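Local coordinates for fiber protein 2 (Human adenovirus type 41, PDB 2BZV) that forms the head of the short trimeric fibre spike at the capsid vertices and probably attaches the virion to a host-cell receptor, at residues Gly51-Lys56 with Pro163-Cys168. Residues are numbered along the deposited sequence; the frame is centred on the assembly and turned at random. Where two conformers were deposited one is given.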
loop_
_atom_site.group_PDB
_atom_site.type_symbol
_atom_site.label_atom_id
_atom_site.label_comp_id
_atom_site.label_asym_id
_atom_site.label_seq_id
_atom_site.Cartn_x
_atom_site.Cartn_y
_atom_site.Cartn_z
ATOM N N GLY A 51 4.988 5.085 1.863
ATOM C CA GLY A 51 5.367 5.862 3.029
ATOM C C GLY A 51 4.532 5.529 4.242
ATOM O O GLY A 51 3.313 5.329 4.135
ATOM N N THR A 52 5.182 5.477 5.400
ATOM C CA THR A 52 4.423 5.490 6.611
ATOM C C THR A 52 4.932 6.609 7.503
ATOM O O THR A 52 6.112 6.959 7.513
ATOM C CB THR A 52 4.528 4.163 7.276
ATOM O OG1 THR A 52 4.563 2.889 6.968
ATOM C CG2 THR A 52 4.666 4.130 9.089
ATOM N N ILE A 53 3.973 7.241 8.167
ATOM C CA ILE A 53 4.303 8.394 8.998
ATOM C C ILE A 53 3.567 8.325 10.326
ATOM O O ILE A 53 2.341 8.152 10.382
ATOM C CB ILE A 53 4.048 9.732 8.253
ATOM C CG1 ILE A 53 4.570 10.912 9.083
ATOM C CG2 ILE A 53 2.597 9.927 7.834
ATOM C CD1 ILE A 53 4.634 12.221 8.283
ATOM N N THR A 54 4.337 8.500 11.391
ATOM C CA THR A 54 3.842 8.553 12.770
ATOM C C THR A 54 4.483 9.757 13.446
ATOM O O THR A 54 5.716 9.884 13.436
ATOM C CB THR A 54 4.217 7.279 13.541
ATOM O OG1 THR A 54 3.738 6.138 12.817
ATOM C CG2 THR A 54 3.592 7.296 14.935
ATOM N N ILE A 55 3.663 10.628 14.025
ATOM C CA ILE A 55 4.178 11.784 14.741
ATOM C C ILE A 55 3.598 11.751 16.152
ATOM O O ILE A 55 2.409 11.479 16.332
ATOM C CB ILE A 55 3.852 13.097 13.986
ATOM C CG1 ILE A 55 4.487 14.291 14.695
ATOM C CG2 ILE A 55 2.351 13.268 13.785
ATOM C CD1 ILE A 55 4.577 15.555 13.866
ATOM N N LYS A 56 4.462 12.004 17.132
ATOM C CA LYS A 56 4.067 11.957 18.535
ATOM C C LYS A 56 4.460 13.251 19.227
ATOM O O LYS A 56 5.629 13.629 19.235
ATOM C CB LYS A 56 4.718 10.786 19.276
ATOM C CG LYS A 56 4.146 10.606 20.676
ATOM C CD LYS A 56 4.822 9.505 21.473
ATOM C CE LYS A 56 4.214 9.392 22.868
ATOM N NZ LYS A 56 4.628 8.146 23.581
ATOM N N PRO A 163 -3.088 8.582 14.695
ATOM C CA PRO A 163 -2.739 7.244 14.238
ATOM C C PRO A 163 -1.733 7.304 13.091
ATOM O O PRO A 163 -1.699 8.276 12.331
ATOM C CB PRO A 163 -4.079 6.664 13.750
ATOM C CG PRO A 163 -5.094 7.716 13.870
ATOM C CD PRO A 163 -4.506 8.922 14.500
ATOM N N THR A 164 -0.923 6.269 12.976
ATOM C CA THR A 164 -0.023 6.109 11.852
ATOM C C THR A 164 -0.801 6.146 10.540
ATOM O O THR A 164 -1.924 5.615 10.449
ATOM C CB THR A 164 0.706 4.763 11.969
ATOM O OG1 THR A 164 1.480 4.766 13.174
ATOM C CG2 THR A 164 1.598 4.539 10.772
ATOM N N ALA A 165 -0.220 6.791 9.532
ATOM C CA ALA A 165 -0.808 6.856 8.199
ATOM C C ALA A 165 0.145 6.241 7.194
ATOM O O ALA A 165 1.354 6.392 7.314
ATOM C CB ALA A 165 -1.103 8.303 7.815
ATOM N N VAL A 166 -0.430 5.584 6.200
ATOM C CA VAL A 166 0.308 5.007 5.092
ATOM C C VAL A 166 -0.148 5.690 3.817
ATOM O O VAL A 166 -1.346 5.896 3.610
ATOM C CB VAL A 166 0.110 3.472 5.035
ATOM C CG1 VAL A 166 0.833 2.872 3.842
ATOM C CG2 VAL A 166 0.577 2.843 6.336
ATOM N N PHE A 167 0.795 6.053 2.954
ATOM C CA PHE A 167 0.492 6.744 1.708
ATOM C C PHE A 167 1.421 6.241 0.608
ATOM O O PHE A 167 2.404 5.566 0.882
ATOM C CB PHE A 167 0.589 8.271 1.876
ATOM C CG PHE A 167 1.961 8.779 2.297
ATOM C CD1 PHE A 167 2.826 9.322 1.358
ATOM C CD2 PHE A 167 2.354 8.720 3.625
ATOM C CE1 PHE A 167 4.082 9.780 1.739
ATOM C CE2 PHE A 167 3.606 9.178 4.010
ATOM C CZ PHE A 167 4.462 9.704 3.072
ATOM N N CYS A 168 1.092 6.554 -0.635
ATOM C CA CYS A 168 1.820 6.040 -1.793
ATOM C C CYS A 168 1.872 7.149 -2.852
ATOM O O CYS A 168 0.807 7.722 -3.134
ATOM C CB CYS A 168 1.107 4.790 -2.347
ATOM S SG CYS A 168 1.811 4.140 -3.865
HETATM O O HOH W 1 0.177 9.829 11.006
HETATM O O HOH W 2 0.999 9.839 13.670
#
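The F167 ring lies with one face over G51, whose CA sits 4.0 Å from the ring centroid and 17° off the normal, offset toward the rim: a CH-pi contact. Its CG stands between the backbone N and the carbonyl carbon (chi1 60°), which swings the ring across to the neighbouring strand; because G51 carries no side chain, the ring can settle over its CA. I53 CG2 comes at the ring obliquely, 4.0 Å from F167 CE2, and touches A165 CB too. This apolar face packs against F135, Y139 and F150 of the second sheet, in the core of the knob's beta-sandwich.

Beneath the side chains runs an antiparallel ladder: G51 and F167 exchange two backbone bonds, as do I53 and A165. On the other face V166 packs on C168 of the second subunit, and in one of two conformers T52 OG1 hydrogen-bonds H48 NE2 there. Past the ladder the T54 and T164 hydroxyls hydrogen-bond, OG1 to OG1 at 2.7 Å, and a water 2.8 Å from both I53 O and P163 O can bridge them. Backbone bonds thus dock strand 165-170 beside strand 48-57, one face given to the core, the other to the trimer interface.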